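Chitinase (PDB 5XSW) probably hydrolyses internal glycosidic bonds of chitin, with this chain a C-terminal portion of the longer enzyme that binds N-acetylglucosamine sugars. Local coordinates at residues D222-Y228 with Y238-I243. Sequence-based numbering, arbitrary orientation.
Sequences DPAFKGY and YWPVQI. With NAG (2-acetamido-2-deoxy-beta-D-glucopyranose), chain C; PO4 (phosphate ion), chain F.
Tyr228 and Trp239 close the open end of a two-stranded antiparallel beta hairpin, strands 228-232 and 235-239, as a hydrogen-bonded pair whose two bonds differ in quality. Trp239 N gives to Tyr228 O at 2.7 Å, in the carbonyl plane with a C=O...N angle of 154°. The return bond, Tyr228 N to Trp239 O, is 3.2 Å long, and its donor stands 46° out of the carbonyl plane. Tyr228 O also takes a CA-H...O contact from Tyr238 CA, and Trp239 O one from Gly227 CA besides a weak bond from Val241 N. Ahead of the strand, a type I turn from Asp222 to Phe225 is closed by Phe225 N on Asp222 O. Asp222 OD1 accepts Ala224 N in an Asx turn, while OD2 is taken by Ser177 N. Past the end of strand 235-239, Val241 CG1 lies 3.9 Å from Tyr228 CD2, the two side chains crossing at about a right angle; with CG of Tyr228 anti to the carbonyl carbon (chi1 -60°), the ring extends along 241-243. There its hydroxyl donates to phosphate O2 at 2.7 Å, and Ile243 N supplies a second bond to that oxygen. With an alanine in place of Tyr228, the phosphate, likely a crystallisation additive, would probably lose its hydroxyl donor, and a gap would open beside Val241 CG1. Gln242, between Val241 and Ile243, belongs to the glycan pocket: its N donates to Asn214 OD1, and its OE1 lies 3.5 Å from the acetamide methyl C8 of NAG.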
loop_
_atom_site.group_PDB
_atom_site.type_symbol
_atom_site.label_atom_id
_atom_site.label_comp_id
_atom_site.label_asym_id
_atom_site.label_seq_id
_atom_site.Cartn_x
_atom_site.Cartn_y
_atom_site.Cartn_z
ATOM N N ASP A 222 -2.699 13.161 -33.629
ATOM C CA ASP A 222 -3.641 14.193 -33.162
ATOM C C ASP A 222 -2.878 15.412 -32.713
ATOM O O ASP A 222 -2.092 15.343 -31.765
ATOM C CB ASP A 222 -4.508 13.667 -32.001
ATOM C CG ASP A 222 -5.735 14.565 -31.717
ATOM O OD1 ASP A 222 -5.627 15.802 -31.826
ATOM O OD2 ASP A 222 -6.797 14.013 -31.382
ATOM N N PRO A 223 -3.078 16.551 -33.413
ATOM C CA PRO A 223 -2.189 17.689 -33.138
ATOM C C PRO A 223 -2.541 18.409 -31.824
ATOM O O PRO A 223 -1.733 19.198 -31.345
ATOM C CB PRO A 223 -2.395 18.597 -34.362
ATOM C CG PRO A 223 -3.799 18.285 -34.813
ATOM C CD PRO A 223 -4.013 16.811 -34.528
ATOM N N ALA A 224 -3.696 18.108 -31.238
ATOM C CA ALA A 224 -4.040 18.597 -29.910
ATOM C C ALA A 224 -3.077 18.045 -28.863
ATOM O O ALA A 224 -2.989 18.541 -27.743
ATOM C CB ALA A 224 -5.465 18.198 -29.559
ATOM N N PHE A 225 -2.377 16.975 -29.215
ATOM C CA PHE A 225 -1.663 16.220 -28.205
ATOM C C PHE A 225 -0.180 16.380 -28.236
ATOM O O PHE A 225 0.528 15.432 -28.564
ATOM C CB PHE A 225 -1.996 14.746 -28.331
ATOM C CG PHE A 225 -3.297 14.431 -27.790
ATOM C CD1 PHE A 225 -4.439 14.738 -28.503
ATOM C CD2 PHE A 225 -3.416 13.910 -26.532
ATOM C CE1 PHE A 225 -5.662 14.509 -27.978
ATOM C CE2 PHE A 225 -4.643 13.657 -26.016
ATOM C CZ PHE A 225 -5.768 13.944 -26.721
ATOM N N LYS A 226 0.280 17.561 -27.843
ATOM C CA LYS A 226 1.686 17.798 -27.604
ATOM C C LYS A 226 2.317 16.629 -26.851
ATOM O O LYS A 226 1.727 16.022 -25.927
ATOM C CB LYS A 226 1.884 19.101 -26.832
ATOM C CG LYS A 226 1.134 20.295 -27.448
ATOM C CD LYS A 226 1.338 21.571 -26.630
ATOM C CE LYS A 226 0.648 22.766 -27.274
ATOM N NZ LYS A 226 0.904 24.022 -26.507
ATOM N N GLY A 227 3.517 16.302 -27.290
ATOM C CA GLY A 227 4.297 15.241 -26.698
ATOM C C GLY A 227 5.658 15.237 -27.357
ATOM O O GLY A 227 5.999 16.159 -28.126
ATOM N N TYR A 228 6.453 14.226 -27.010
ATOM C CA TYR A 228 7.743 14.055 -27.601
ATOM C C TYR A 228 7.476 13.697 -29.061
ATOM O O TYR A 228 6.486 13.055 -29.364
ATOM C CB TYR A 228 8.546 12.957 -26.842
ATOM C CG TYR A 228 8.726 13.378 -25.396
ATOM C CD1 TYR A 228 9.725 14.297 -25.042
ATOM C CD2 TYR A 228 7.864 12.928 -24.402
ATOM C CE1 TYR A 228 9.886 14.731 -23.723
ATOM C CE2 TYR A 228 8.007 13.339 -23.043
ATOM C CZ TYR A 228 9.028 14.249 -22.727
ATOM O OH TYR A 228 9.187 14.682 -21.456
ATOM N N TYR A 238 3.266 12.235 -32.158
ATOM C CA TYR A 238 3.481 12.759 -30.823
ATOM C C TYR A 238 3.333 11.632 -29.816
ATOM O O TYR A 238 2.439 10.796 -29.955
ATOM C CB TYR A 238 2.462 13.914 -30.524
ATOM C CG TYR A 238 2.510 14.916 -31.652
ATOM C CD1 TYR A 238 3.635 15.735 -31.831
ATOM C CD2 TYR A 238 1.485 14.974 -32.615
ATOM C CE1 TYR A 238 3.711 16.650 -32.955
ATOM C CE2 TYR A 238 1.558 15.860 -33.734
ATOM C CZ TYR A 238 2.669 16.697 -33.887
ATOM O OH TYR A 238 2.711 17.561 -34.963
ATOM N N TRP A 239 4.204 11.643 -28.834
ATOM C CA TRP A 239 4.197 10.647 -27.737
ATOM C C TRP A 239 3.789 11.379 -26.456
ATOM O O TRP A 239 4.639 11.937 -25.811
ATOM C CB TRP A 239 5.612 10.059 -27.559
ATOM C CG TRP A 239 5.693 8.864 -26.619
ATOM C CD1 TRP A 239 4.663 8.046 -26.253
ATOM C CD2 TRP A 239 6.863 8.359 -25.978
ATOM N NE1 TRP A 239 5.124 7.069 -25.409
ATOM C CE2 TRP A 239 6.475 7.224 -25.237
ATOM C CE3 TRP A 239 8.203 8.750 -25.968
ATOM C CZ2 TRP A 239 7.376 6.483 -24.451
ATOM C CZ3 TRP A 239 9.128 8.004 -25.197
ATOM C CH2 TRP A 239 8.695 6.878 -24.436
ATOM N N PRO A 240 2.490 11.389 -26.117
ATOM C CA PRO A 240 1.993 12.250 -25.018
ATOM C C PRO A 240 2.222 11.670 -23.632
ATOM O O PRO A 240 1.433 11.905 -22.717
ATOM C CB PRO A 240 0.465 12.370 -25.317
ATOM C CG PRO A 240 0.279 11.811 -26.794
ATOM C CD PRO A 240 1.391 10.722 -26.856
ATOM N N VAL A 241 3.274 10.880 -23.476
ATOM C CA VAL A 241 3.616 10.324 -22.179
ATOM C C VAL A 241 4.129 11.407 -21.188
ATOM O O VAL A 241 4.867 12.332 -21.572
ATOM C CB VAL A 241 4.688 9.225 -22.374
ATOM C CG1 VAL A 241 5.982 9.821 -22.963
ATOM C CG2 VAL A 241 5.058 8.541 -21.029
ATOM N N GLN A 242 3.781 11.320 -19.903
ATOM C CA GLN A 242 4.501 12.135 -18.892
ATOM C C GLN A 242 5.636 11.268 -18.435
ATOM O O GLN A 242 5.481 10.441 -17.514
ATOM C CB GLN A 242 3.592 12.553 -17.705
ATOM C CG GLN A 242 2.431 13.422 -18.184
ATOM C CD GLN A 242 1.365 13.722 -17.106
ATOM O OE1 GLN A 242 1.616 13.637 -15.899
ATOM N NE2 GLN A 242 0.193 14.074 -17.556
ATOM N N ILE A 243 6.800 11.425 -19.062
ATOM C CA ILE A 243 7.816 10.378 -18.979
ATOM C C ILE A 243 8.544 10.409 -17.657
ATOM O O ILE A 243 9.183 9.428 -17.254
ATOM C CB ILE A 243 8.874 10.500 -20.165
ATOM C CG1 ILE A 243 9.706 9.201 -20.316
ATOM C CG2 ILE A 243 9.900 11.658 -19.860
ATOM C CD1 ILE A 243 8.990 8.056 -20.945
HETATM C C1 NAG C . -4.747 8.891 -16.585
HETATM C C2 NAG C . -3.872 9.105 -15.409
HETATM C C3 NAG C . -3.861 7.888 -14.499
HETATM C C4 NAG C . -5.240 7.432 -14.126
HETATM C C5 NAG C . -6.013 7.205 -15.361
HETATM C C6 NAG C . -7.418 6.825 -14.979
HETATM C C7 NAG C . -1.786 10.540 -15.465
HETATM C C8 NAG C . -0.339 10.748 -15.985
HETATM N N2 NAG C . -2.504 9.404 -15.883
HETATM O O3 NAG C . -3.110 8.119 -13.288
HETATM O O4 NAG C . -5.196 6.137 -13.490
HETATM O O5 NAG C . -6.084 8.429 -16.173
HETATM O O6 NAG C . -8.073 6.762 -16.240
HETATM O O7 NAG C . -2.343 11.312 -14.676
HETATM P P PO4 F . 7.110 14.888 -18.258
HETATM O O1 PO4 F . 8.397 15.658 -17.944
HETATM O O2 PO4 F . 7.248 14.242 -19.704
HETATM O O3 PO4 F . 5.967 15.848 -18.362
HETATM O O4 PO4 F . 6.792 13.882 -17.104
#